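PDB 4R81: NADH dehydrogenase from Methanothermobacter marburgensis, which probably catalyses the oxidation of NADH or NADPH by quinones, using a bound flavin mononucleotide as the redox cofactor. Local coordinates for residues E28-E32 with A33-Y37; G40-Y43 with R44-F47. One frame throughout, in Å; residues are numbered along the deposited sequence. Where two conformers were deposited one is given.

Overall arrangement
Interactions 1 and 2 lie in series along one edge of the flavodoxin-like sheet, and both use strand 36-41, the outermost strand on its side within this chain. Interaction 1 is the turn by which helix 18-32 ends and the chain enters that strand, completing the beta-alpha-beta unit begun by strand 5-10. Interaction 2 is the turn by which the chain leaves it toward helix 53-61. Their centres are about 22 Å apart and their segments do not otherwise touch. The flavin belongs to the second end: the side chain of Y43 comes within about 9 Å of a bound FMN and lies about 5 Å from that of the FMN-binding H12, whereas interaction 1 lies away from the annotated sites.

Interaction 1 of 2, residues E28-E32 with A33-Y37; sequences EGLSE and AGHTY
L30 carries the packed side of this contact, its two methyl branches meeting different residues of the chain that returns after the helix. CD2 lies against H35, 4.0 Å from H35 CB, the two side chains crossing at about a right angle; H35 CG beside its backbone N (chi1 -59°) keeps the ring on the L30 side. CD1 reaches Y37 instead, 3.9 Å from Y37 CB, and is met by the CG and CD2 atoms of the phenol ring. V6 and I8 of strand 5-10 also touch L30, which thus fills the corner between helix end and sheet.

Helix 18-32 closes in a Schellman motif at G34, where at a phi of 87° a side chain would crowd the carbonyl oxygen of A33, which suits a residue without one. L30 O accepts H35 N at 2.9 Å and, weakly, A33 N. G34 N hydrogen-bonds S31 O from above the carbonyl plane, and A33 N bonds G29 O at 3.1 Å. A33 O sits over one face of the H35 ring, 4.1 Å above the plane; H35 ND1 pairs with the backbone N of M4.

The S31 side is looser and wetter. S31 OG lies at the edge of the Y37 ring, in its plane, 3.9 Å from CE2, and the hydroxyls are joined through a water, 2.8 Å from S31 OG and 2.6 Å from Y37 OH. S31 OG also bonds T27 O within the helix, while E28 and E32 make salt bridges to R193 and R197.

Carbonyls of the last helical turn, which would otherwise lack donors, are thus met by the A33-H35 amides; helix and strand adhere through apolar L30, and S31 and Y37 pair only by way of water.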
loop_
_atom_site.group_PDB
_atom_site.type_symbol
_atom_site.label_atom_id
_atom_site.label_comp_id
_atom_site.label_asym_id
_atom_site.label_seq_id
_atom_site.Cartn_x
_atom_site.Cartn_y
_atom_site.Cartn_z
ATOM N N GLU A 28 9.727 -20.297 -15.287
ATOM C CA GLU A 28 10.555 -21.452 -15.627
ATOM C C GLU A 28 10.233 -22.631 -14.715
ATOM O O GLU A 28 10.090 -23.763 -15.181
ATOM C CB GLU A 28 12.048 -21.095 -15.545
ATOM C CG GLU A 28 12.992 -22.187 -16.030
ATOM C CD GLU A 28 14.454 -21.759 -16.008
ATOM O OE1 GLU A 28 14.734 -20.584 -15.666
ATOM O OE2 GLU A 28 15.323 -22.602 -16.333
ATOM N N GLY A 29 10.121 -22.363 -13.415
ATOM C CA GLY A 29 9.737 -23.396 -12.467
ATOM C C GLY A 29 8.345 -23.945 -12.734
ATOM O O GLY A 29 8.136 -25.159 -12.686
ATOM N N LEU A 30 7.384 -23.057 -12.992
ATOM C CA LEU A 30 6.030 -23.488 -13.328
ATOM C C LEU A 30 6.044 -24.435 -14.528
ATOM O O LEU A 30 5.433 -25.510 -14.497
ATOM C CB LEU A 30 5.140 -22.284 -13.644
ATOM C CG LEU A 30 4.705 -21.410 -12.472
ATOM C CD1 LEU A 30 3.815 -20.281 -12.989
ATOM C CD2 LEU A 30 3.983 -22.228 -11.393
ATOM N N SER A 31 6.754 -24.053 -15.582
ATOM C CA SER A 31 6.797 -24.884 -16.783
ATOM C C SER A 31 7.493 -26.214 -16.512
ATOM O O SER A 31 7.062 -27.250 -17.018
ATOM C CB SER A 31 7.481 -24.144 -17.929
ATOM O OG SER A 31 6.724 -23.006 -18.299
ATOM N N GLU A 32 8.563 -26.181 -15.715
ATOM C CA GLU A 32 9.279 -27.397 -15.315
ATOM C C GLU A 32 8.317 -28.404 -14.693
ATOM O O GLU A 32 8.409 -29.605 -14.946
ATOM C CB GLU A 32 10.387 -27.070 -14.298
ATOM C CG GLU A 32 11.706 -26.587 -14.903
ATOM C CD GLU A 32 12.694 -26.050 -13.864
ATOM O OE1 GLU A 32 12.348 -25.977 -12.662
ATOM O OE2 GLU A 32 13.828 -25.692 -14.259
ATOM N N ALA A 33 7.392 -27.897 -13.885
ATOM C CA ALA A 33 6.471 -28.735 -13.122
ATOM C C ALA A 33 5.185 -29.058 -13.876
ATOM O O ALA A 33 4.313 -29.740 -13.347
ATOM C CB ALA A 33 6.145 -28.079 -11.783
ATOM N N GLY A 34 5.064 -28.571 -15.107
ATOM C CA GLY A 34 3.893 -28.875 -15.912
ATOM C C GLY A 34 2.719 -27.935 -15.704
ATOM O O GLY A 34 1.625 -28.172 -16.223
ATOM N N HIS A 35 2.947 -26.860 -14.957
ATOM C CA HIS A 35 1.905 -25.877 -14.699
ATOM C C HIS A 35 1.779 -24.897 -15.859
ATOM O O HIS A 35 2.682 -24.789 -16.695
ATOM C CB HIS A 35 2.196 -25.142 -13.392
ATOM C CG HIS A 35 2.291 -26.054 -12.211
ATOM N ND1 HIS A 35 1.362 -27.039 -11.960
ATOM C CD2 HIS A 35 3.204 -26.133 -11.214
ATOM C CE1 HIS A 35 1.696 -27.688 -10.857
ATOM N NE2 HIS A 35 2.809 -27.157 -10.386
ATOM N N THR A 36 0.648 -24.196 -15.923
ATOM C CA THR A 36 0.447 -23.164 -16.944
ATOM C C THR A 36 0.233 -21.809 -16.287
ATOM O O THR A 36 0.016 -21.725 -15.081
ATOM C CB THR A 36 -0.741 -23.477 -17.878
ATOM O OG1 THR A 36 -1.954 -23.507 -17.119
ATOM C CG2 THR A 36 -0.542 -24.813 -18.572
ATOM N N TYR A 37 0.273 -20.741 -17.072
ATOM C CA TYR A 37 0.126 -19.415 -16.479
ATOM C C TYR A 37 -0.300 -18.323 -17.464
ATOM O O TYR A 37 -0.192 -18.474 -18.686
ATOM C CB TYR A 37 1.418 -19.000 -15.749
ATOM C CG TYR A 37 2.592 -18.877 -16.687
ATOM C CD1 TYR A 37 2.877 -17.669 -17.320
ATOM C CD2 TYR A 37 3.392 -19.976 -16.969
ATOM C CE1 TYR A 37 3.933 -17.558 -18.197
ATOM C CE2 TYR A 37 4.451 -19.877 -17.845
ATOM C CZ TYR A 37 4.716 -18.668 -18.457
ATOM O OH TYR A 37 5.769 -18.575 -19.327
HETATM O O HOH W 1 7.109 -20.742 -19.937
#

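Interaction 2 of 2, residues G40-Y43 with R44-F47; sequences GDLY and RMNF
A type I beta turn from Y43 to N46, closed by N46 N bonding Y43 O from above its carbonyl plane, folds the chain back just beyond strand 36-41, flanked by bonds from M45 N to D41 O at 2.9 Å and, almost straight (167°), from F47 N to L42 O. The D41 carboxylate lies over the start of R44. Its OD1 accepts R44 N in a long bond of 3.3 Å from above the carboxylate plane, while OD2 touches R44 CG at 3.4 Å and forms a salt bridge to R20. Turning CG away from the backbone N (chi1 -174°) brings the carboxylate to that amide. In this flavodoxin-like fold the turn leaves the C-terminal end of a parallel edge strand, the end of the sheet where flavin binds. Were D41 an alanine, the R44 amide would probably lose this acceptor and R20 this salt bridge. On the apolar side, L42 CD2 touches both M45 SD and F47 CG, 4.1 Å from each, in directions about a right angle apart, with L42 and F47 side by side and both reaching helix 98-107. Y43 makes a cation-pi contact with K99, and its hydroxyl forms a weak hydrogen bond to L51 O of the second subunit.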
loop_
_atom_site.group_PDB
_atom_site.type_symbol
_atom_site.label_atom_id
_atom_site.label_comp_id
_atom_site.label_asym_id
_atom_site.label_seq_id
_atom_site.Cartn_x
_atom_site.Cartn_y
_atom_site.Cartn_z
ATOM N N GLY A 40 -0.460 -10.928 -15.854
ATOM C CA GLY A 40 -1.064 -9.613 -15.888
ATOM C C GLY A 40 -0.012 -8.584 -15.517
ATOM O O GLY A 40 0.259 -8.358 -14.339
ATOM N N ASP A 41 0.610 -7.996 -16.534
ATOM C CA ASP A 41 1.654 -6.984 -16.356
ATOM C C ASP A 41 0.922 -5.654 -16.231
ATOM O O ASP A 41 0.590 -5.012 -17.237
ATOM C CB ASP A 41 2.601 -6.997 -17.571
ATOM C CG ASP A 41 3.812 -6.071 -17.412
ATOM O OD1 ASP A 41 3.701 -5.020 -16.752
ATOM O OD2 ASP A 41 4.884 -6.390 -17.978
ATOM N N LEU A 42 0.647 -5.257 -14.992
ATOM C CA LEU A 42 -0.258 -4.147 -14.732
ATOM C C LEU A 42 0.180 -2.834 -15.371
ATOM O O LEU A 42 -0.658 -2.067 -15.835
ATOM C CB LEU A 42 -0.468 -3.961 -13.223
ATOM C CG LEU A 42 -1.130 -5.134 -12.492
ATOM C CD1 LEU A 42 -1.294 -4.823 -11.015
ATOM C CD2 LEU A 42 -2.486 -5.463 -13.114
ATOM N N TYR A 43 1.485 -2.574 -15.406
ATOM C CA TYR A 43 1.978 -1.359 -16.056
ATOM C C TYR A 43 1.778 -1.410 -17.568
ATOM O O TYR A 43 1.319 -0.431 -18.168
ATOM C CB TYR A 43 3.448 -1.108 -15.724
ATOM C CG TYR A 43 3.688 -0.251 -14.499
ATOM C CD1 TYR A 43 3.849 1.130 -14.610
ATOM C CD2 TYR A 43 3.774 -0.821 -13.237
ATOM C CE1 TYR A 43 4.080 1.917 -13.496
ATOM C CE2 TYR A 43 4.007 -0.042 -12.114
ATOM C CZ TYR A 43 4.171 1.326 -12.256
ATOM O OH TYR A 43 4.410 2.108 -11.154
ATOM N N ARG A 44 2.102 -2.550 -18.178
ATOM C CA ARG A 44 1.892 -2.751 -19.614
ATOM C C ARG A 44 0.430 -2.617 -19.986
ATOM O O ARG A 44 0.095 -2.160 -21.068
ATOM C CB ARG A 44 2.357 -4.141 -20.057
ATOM C CG ARG A 44 3.824 -4.250 -20.385
ATOM C CD ARG A 44 4.067 -5.346 -21.418
ATOM N NE ARG A 44 4.085 -4.812 -22.778
ATOM C CZ ARG A 44 3.159 -5.042 -23.705
ATOM N NH1 ARG A 44 2.113 -5.823 -23.448
ATOM N NH2 ARG A 44 3.286 -4.488 -24.903
ATOM N N MET A 45 -0.435 -3.050 -19.082
ATOM C CA MET A 45 -1.872 -3.036 -19.311
ATOM C C MET A 45 -2.473 -1.650 -19.190
ATOM O O MET A 45 -3.656 -1.472 -19.475
ATOM C CB MET A 45 -2.570 -3.948 -18.300
ATOM C CG MET A 45 -2.263 -5.428 -18.490
ATOM S SD MET A 45 -2.767 -6.427 -17.073
ATOM C CE MET A 45 -4.455 -5.870 -16.871
ATOM N N ASN A 46 -1.671 -0.678 -18.762
ATOM C CA ASN A 46 -2.188 0.648 -18.408
ATOM C C ASN A 46 -3.325 0.544 -17.386
ATOM O O ASN A 46 -4.308 1.284 -17.441
ATOM C CB ASN A 46 -2.637 1.416 -19.658
ATOM C CG ASN A 46 -1.514 1.607 -20.657
ATOM O OD1 ASN A 46 -1.516 1.016 -21.742
ATOM N ND2 ASN A 46 -0.544 2.440 -20.298
ATOM N N PHE A 47 -3.175 -0.380 -16.444
ATOM C CA PHE A 47 -4.235 -0.662 -15.487
ATOM C C PHE A 47 -4.516 0.533 -14.595
ATOM O O PHE A 47 -3.608 1.075 -13.961
ATOM C CB PHE A 47 -3.889 -1.877 -14.633
ATOM C CG PHE A 47 -4.999 -2.300 -13.715
ATOM C CD1 PHE A 47 -6.070 -3.038 -14.199
ATOM C CD2 PHE A 47 -4.981 -1.951 -12.370
ATOM C CE1 PHE A 47 -7.099 -3.431 -13.356
ATOM C CE2 PHE A 47 -6.005 -2.340 -11.524
ATOM C CZ PHE A 47 -7.066 -3.078 -12.018
#